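PDB 3BLX: isocitrate dehydrogenase [NAD] subunit 2, mitochondrial from Saccharomyces cerevisiae, which catalyses, as part of an octamer with subunit IDH1, the NAD-dependent oxidative decarboxylation of isocitrate to 2-oxoglutarate in the mitochondrial citric acid cycle, and binds RNA. Local coordinates for residues S25-D30 with C56-I61; E52-D57 with V74-K79. One frame throughout, in Å; residues are numbered along the deposited sequence.

How the contacts relate
The two contacts follow one another along the chain, neither enclosing the other, and share Cys-56 and Asp-57 at their junction. From the N terminus, the chain leaves strand 22-23, passes through 25-30 and helix 33-45, and returns beside itself at 56-61; contact 1 closes this loop. Contact 2 then closes the shorter excursion from 52-57 through strands 61-63 and 66-68 to helix 71-80. The pair illustrates how one segment can be fixed from two directions, with Cys-56 touching both the first loop and the helix. A probable hydrogen bond between Ser-25 OG and Ser-76 OG, 3.0 Å apart, and the edge-to-face rings of Phe-26 and Trp-53 also join the two contacts.

Contact 1. Residues S25-D30 with C56-I61; sequences SFIEGD and CDVSPI
Ile-27, packed against Cys-56 and Val-58, forms the centre of a buried, mainly apolar contact between the loop after strand 22-23 and the chain that follows strand 51-52. No hydrogen bond joins 25-30 to 56-61; the segments meet through van der Waals packing. The two branched side chains cross at about a right angle and meet branch to branch: Ile-27 CD1 lies 3.8 Å from Val-58 CG1, and Ile-27 CG2 is equally far from Val-58 CG2. With CG1 of Ile-27 beside its backbone N (chi1 -46°), that longer arm also passes alongside Cys-56, CG1 to CB 3.9 Å. The backbones add a CA-H...O contact, Ile-27 CA to Cys-56 O 3.5 Å. At the other end the Cys-56 sulfur rests against Ser-25, SG to CB 3.6 Å, while the Ser-25 hydroxyl is engaged by Asn-80 and Ser-76. Ile-77 of helix 71-80 borders Ile-27, and Ile-69 and Leu-88 border Val-58. As a worked example, the arrangement shows two chain segments kept side by side beyond the strands of a beta-alpha-beta unit, here strand 22-23, helix 33-45 and strand 51-52 of the isocitrate/isopropylmalate dehydrogenase fold.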
loop_
_atom_site.group_PDB
_atom_site.type_symbol
_atom_site.label_atom_id
_atom_site.label_comp_id
_atom_site.label_asym_id
_atom_site.label_seq_id
_atom_site.Cartn_x
_atom_site.Cartn_y
_atom_site.Cartn_z
ATOM N N SER B 25 -2.137 44.495 -38.506
ATOM C CA SER B 25 -2.843 44.078 -37.293
ATOM C C SER B 25 -1.956 44.330 -36.087
ATOM O O SER B 25 -0.744 44.350 -36.216
ATOM C CB SER B 25 -3.210 42.600 -37.370
ATOM O OG SER B 25 -4.028 42.313 -38.486
ATOM N N PHE B 26 -2.538 44.532 -34.915
ATOM C CA PHE B 26 -1.696 44.742 -33.750
ATOM C C PHE B 26 -1.681 43.634 -32.677
ATOM O O PHE B 26 -0.744 42.842 -32.623
ATOM C CB PHE B 26 -1.938 46.098 -33.121
ATOM C CG PHE B 26 -0.703 46.692 -32.534
ATOM C CD1 PHE B 26 0.025 47.625 -33.238
ATOM C CD2 PHE B 26 -0.241 46.288 -31.295
ATOM C CE1 PHE B 26 1.179 48.166 -32.711
ATOM C CE2 PHE B 26 0.919 46.819 -30.762
ATOM C CZ PHE B 26 1.629 47.763 -31.472
ATOM N N ILE B 27 -2.696 43.574 -31.824
ATOM C CA ILE B 27 -2.655 42.678 -30.669
ATOM C C ILE B 27 -1.728 43.285 -29.651
ATOM O O ILE B 27 -0.578 42.903 -29.555
ATOM C CB ILE B 27 -2.115 41.260 -30.982
ATOM C CG1 ILE B 27 -2.742 40.687 -32.246
ATOM C CG2 ILE B 27 -2.315 40.322 -29.770
ATOM C CD1 ILE B 27 -2.156 39.377 -32.667
ATOM N N GLU B 28 -2.235 44.236 -28.887
ATOM C CA GLU B 28 -1.422 44.920 -27.906
ATOM C C GLU B 28 -1.119 44.034 -26.715
ATOM O O GLU B 28 -0.196 44.308 -25.957
ATOM C CB GLU B 28 -2.113 46.213 -27.462
ATOM C CG GLU B 28 -2.565 47.068 -28.640
ATOM C CD GLU B 28 -2.866 48.507 -28.263
ATOM O OE1 GLU B 28 -2.856 48.825 -27.050
ATOM O OE2 GLU B 28 -3.116 49.313 -29.188
ATOM N N GLY B 29 -1.889 42.968 -26.554
ATOM C CA GLY B 29 -1.698 42.084 -25.421
ATOM C C GLY B 29 -2.005 42.768 -24.100
ATOM O O GLY B 29 -2.737 43.763 -24.053
ATOM N N ASP B 30 -1.440 42.242 -23.019
ATOM C CA ASP B 30 -1.774 42.728 -21.684
ATOM C C ASP B 30 -0.554 42.914 -20.790
ATOM O O ASP B 30 0.589 42.779 -21.239
ATOM C CB ASP B 30 -2.807 41.809 -21.021
ATOM C CG ASP B 30 -2.556 40.335 -21.307
ATOM O OD1 ASP B 30 -3.257 39.766 -22.177
ATOM O OD2 ASP B 30 -1.651 39.750 -20.668
ATOM N N CYS B 56 -6.158 43.842 -32.649
ATOM C CA CYS B 56 -6.944 42.610 -32.606
ATOM C C CYS B 56 -7.004 42.039 -31.203
ATOM O O CYS B 56 -6.106 42.263 -30.399
ATOM C CB CYS B 56 -6.318 41.544 -33.503
ATOM S SG CYS B 56 -6.094 42.008 -35.221
ATOM N N ASP B 57 -8.055 41.287 -30.912
ATOM C CA ASP B 57 -8.089 40.505 -29.691
ATOM C C ASP B 57 -7.934 39.042 -30.073
ATOM O O ASP B 57 -8.598 38.569 -30.994
ATOM C CB ASP B 57 -9.397 40.728 -28.937
ATOM C CG ASP B 57 -9.411 40.040 -27.578
ATOM O OD1 ASP B 57 -8.457 40.243 -26.801
ATOM O OD2 ASP B 57 -10.377 39.301 -27.279
ATOM N N VAL B 58 -7.048 38.336 -29.375
ATOM C CA VAL B 58 -6.801 36.920 -29.642
ATOM C C VAL B 58 -7.135 36.047 -28.428
ATOM O O VAL B 58 -6.702 34.898 -28.347
ATOM C CB VAL B 58 -5.330 36.659 -30.053
ATOM C CG1 VAL B 58 -5.024 37.262 -31.412
ATOM C CG2 VAL B 58 -4.395 37.195 -28.998
ATOM N N SER B 59 -7.893 36.598 -27.484
ATOM C CA SER B 59 -8.345 35.831 -26.328
ATOM C C SER B 59 -8.856 34.469 -26.764
ATOM O O SER B 59 -9.720 34.369 -27.634
ATOM C CB SER B 59 -9.443 36.581 -25.573
ATOM O OG SER B 59 -8.899 37.614 -24.775
ATOM N N PRO B 60 -8.323 33.414 -26.147
ATOM C CA PRO B 60 -8.601 32.023 -26.514
ATOM C C PRO B 60 -10.078 31.656 -26.399
ATOM O O PRO B 60 -10.560 31.441 -25.282
ATOM C CB PRO B 60 -7.800 31.221 -25.479
ATOM C CG PRO B 60 -6.792 32.180 -24.921
ATOM C CD PRO B 60 -7.448 33.518 -24.969
ATOM N N ILE B 61 -10.779 31.588 -27.530
ATOM C CA ILE B 61 -12.118 31.001 -27.570
ATOM C C ILE B 61 -12.005 29.475 -27.582
ATOM O O ILE B 61 -11.020 28.928 -28.085
ATOM C CB ILE B 61 -12.875 31.479 -28.800
ATOM C CG1 ILE B 61 -13.779 32.647 -28.426
ATOM C CG2 ILE B 61 -13.705 30.373 -29.387
ATOM C CD1 ILE B 61 -14.369 33.356 -29.636
#

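Contact 2. Residues E52-D57 with V74-K79; sequences EWESCD and VQSITK
Glu-54 and Lys-79 meet at about a right angle, the extended acid reaching across from the loop to a lysine whose chain is kinked in its middle, about CB-CG and CG-CD. Their salt bridge, Glu-54 OE2 to Lys-79 NZ, is long at 3.5 Å and, with the lysine solvent-exposed, sits toward the surface. CG of Glu-54 stands anti to its own nitrogen (chi1 -169°), which directs the carboxylate at the helix. There the same OE2 lies 3.4 Å from Ser-76 OG, a weak hydrogen bond at most; the stronger partner of this hydroxyl is Ser-25. The second oxygen, OE1, is bonded to Asn-80, so both carboxylate oxygens look onto one helix. This is helix 71-80, which runs into strand 82-85 of the dehydrogenase fold and packs here on the loop leaving strand 51-52; Ser-76, Lys-79 and Asn-80, spaced by three and four positions, present a common face. Replacing Glu-54 by alanine removes the carboxylate and would probably leave Lys-79 without this counter-charge and Asn-80 without this acceptor. Deeper in, the sulfur of Cys-56 comes alongside the serine, with SG 3.2 Å from Ser-76 OG. Ile-77, next to Ser-76 on the helix, brings CG1 to 4.2 Å from Cys-56 SG and adds an apolar touch.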
loop_
_atom_site.group_PDB
_atom_site.type_symbol
_atom_site.label_atom_id
_atom_site.label_comp_id
_atom_site.label_asym_id
_atom_site.label_seq_id
_atom_site.Cartn_x
_atom_site.Cartn_y
_atom_site.Cartn_z
ATOM N N GLU B 52 -1.168 52.040 -40.879
ATOM C CA GLU B 52 -2.326 52.231 -40.019
ATOM C C GLU B 52 -2.586 50.927 -39.259
ATOM O O GLU B 52 -2.618 49.848 -39.853
ATOM C CB GLU B 52 -3.550 52.626 -40.851
ATOM C CG GLU B 52 -3.914 51.613 -41.927
ATOM C CD GLU B 52 -5.019 52.088 -42.849
ATOM O OE1 GLU B 52 -4.994 53.271 -43.269
ATOM O OE2 GLU B 52 -5.903 51.264 -43.159
ATOM N N TRP B 53 -2.769 51.030 -37.948
ATOM C CA TRP B 53 -2.965 49.858 -37.108
ATOM C C TRP B 53 -4.371 49.258 -37.189
ATOM O O TRP B 53 -5.160 49.635 -38.044
ATOM C CB TRP B 53 -2.619 50.217 -35.677
ATOM C CG TRP B 53 -1.237 50.799 -35.558
ATOM C CD1 TRP B 53 -0.904 52.049 -35.124
ATOM C CD2 TRP B 53 0.002 50.149 -35.891
ATOM N NE1 TRP B 53 0.460 52.216 -35.154
ATOM C CE2 TRP B 53 1.038 51.066 -35.619
ATOM C CE3 TRP B 53 0.336 48.878 -36.383
ATOM C CZ2 TRP B 53 2.377 50.753 -35.818
ATOM C CZ3 TRP B 53 1.667 48.575 -36.576
ATOM C CH2 TRP B 53 2.670 49.504 -36.295
ATOM N N GLU B 54 -4.674 48.316 -36.302
ATOM C CA GLU B 54 -5.947 47.607 -36.335
ATOM C C GLU B 54 -6.020 46.612 -35.188
ATOM O O GLU B 54 -6.230 45.429 -35.407
ATOM C CB GLU B 54 -6.116 46.877 -37.672
ATOM C CG GLU B 54 -7.520 46.312 -37.917
ATOM C CD GLU B 54 -7.729 45.806 -39.348
ATOM O OE1 GLU B 54 -6.930 46.168 -40.239
ATOM O OE2 GLU B 54 -8.703 45.049 -39.582
ATOM N N SER B 55 -5.858 47.097 -33.967
ATOM C CA SER B 55 -5.722 46.227 -32.801
ATOM C C SER B 55 -6.701 45.056 -32.781
ATOM O O SER B 55 -7.908 45.252 -32.889
ATOM C CB SER B 55 -5.824 47.044 -31.510
ATOM O OG SER B 55 -6.802 48.058 -31.627
ATOM N N CYS B 56 -6.158 43.842 -32.649
ATOM C CA CYS B 56 -6.944 42.610 -32.606
ATOM C C CYS B 56 -7.004 42.039 -31.203
ATOM O O CYS B 56 -6.106 42.263 -30.399
ATOM C CB CYS B 56 -6.318 41.544 -33.503
ATOM S SG CYS B 56 -6.094 42.008 -35.221
ATOM N N ASP B 57 -8.055 41.287 -30.912
ATOM C CA ASP B 57 -8.089 40.505 -29.691
ATOM C C ASP B 57 -7.934 39.042 -30.073
ATOM O O ASP B 57 -8.598 38.569 -30.994
ATOM C CB ASP B 57 -9.397 40.728 -28.937
ATOM C CG ASP B 57 -9.411 40.040 -27.578
ATOM O OD1 ASP B 57 -8.457 40.243 -26.801
ATOM O OD2 ASP B 57 -10.377 39.301 -27.279
ATOM N N VAL B 74 -8.712 36.470 -36.690
ATOM C CA VAL B 74 -8.350 35.619 -37.829
ATOM C C VAL B 74 -8.482 36.367 -39.166
ATOM O O VAL B 74 -7.534 36.419 -39.951
ATOM C CB VAL B 74 -9.198 34.314 -37.879
ATOM C CG1 VAL B 74 -8.861 33.492 -39.125
ATOM C CG2 VAL B 74 -8.994 33.486 -36.622
ATOM N N GLN B 75 -9.657 36.945 -39.413
ATOM C CA GLN B 75 -9.932 37.646 -40.666
ATOM C C GLN B 75 -9.031 38.859 -40.838
ATOM O O GLN B 75 -8.495 39.108 -41.919
ATOM C CB GLN B 75 -11.398 38.074 -40.725
ATOM C CG GLN B 75 -12.367 36.917 -40.602
ATOM C CD GLN B 75 -12.068 35.812 -41.596
ATOM O OE1 GLN B 75 -11.592 36.068 -42.716
ATOM N NE2 GLN B 75 -12.346 34.570 -41.196
ATOM N N SER B 76 -8.870 39.610 -39.758
ATOM C CA SER B 76 -8.008 40.779 -39.760
ATOM C C SER B 76 -6.561 40.466 -40.169
ATOM O O SER B 76 -5.967 41.171 -40.983
ATOM C CB SER B 76 -8.028 41.421 -38.377
ATOM O OG SER B 76 -7.045 42.433 -38.285
ATOM N N ILE B 77 -5.996 39.409 -39.595
ATOM C CA ILE B 77 -4.599 39.065 -39.819
ATOM C C ILE B 77 -4.426 38.345 -41.146
ATOM O O ILE B 77 -3.440 38.559 -41.826
ATOM C CB ILE B 77 -4.044 38.205 -38.670
ATOM C CG1 ILE B 77 -4.166 38.956 -37.354
ATOM C CG2 ILE B 77 -2.610 37.877 -38.903
ATOM C CD1 ILE B 77 -3.714 38.168 -36.186
ATOM N N THR B 78 -5.388 37.501 -41.522
ATOM C CA THR B 78 -5.332 36.800 -42.808
ATOM C C THR B 78 -5.339 37.806 -43.954
ATOM O O THR B 78 -4.751 37.579 -45.019
ATOM C CB THR B 78 -6.525 35.842 -43.001
ATOM O OG1 THR B 78 -6.550 34.873 -41.946
ATOM C CG2 THR B 78 -6.427 35.126 -44.349
ATOM N N LYS B 79 -6.017 38.921 -43.722
ATOM C CA LYS B 79 -6.152 39.959 -44.727
ATOM C C LYS B 79 -4.915 40.839 -44.799
ATOM O O LYS B 79 -4.440 41.145 -45.885
ATOM C CB LYS B 79 -7.368 40.832 -44.430
ATOM C CG LYS B 79 -7.519 42.030 -45.377
ATOM C CD LYS B 79 -8.114 43.245 -44.656
ATOM C CE LYS B 79 -9.321 42.861 -43.796
ATOM N NZ LYS B 79 -9.620 43.895 -42.757
#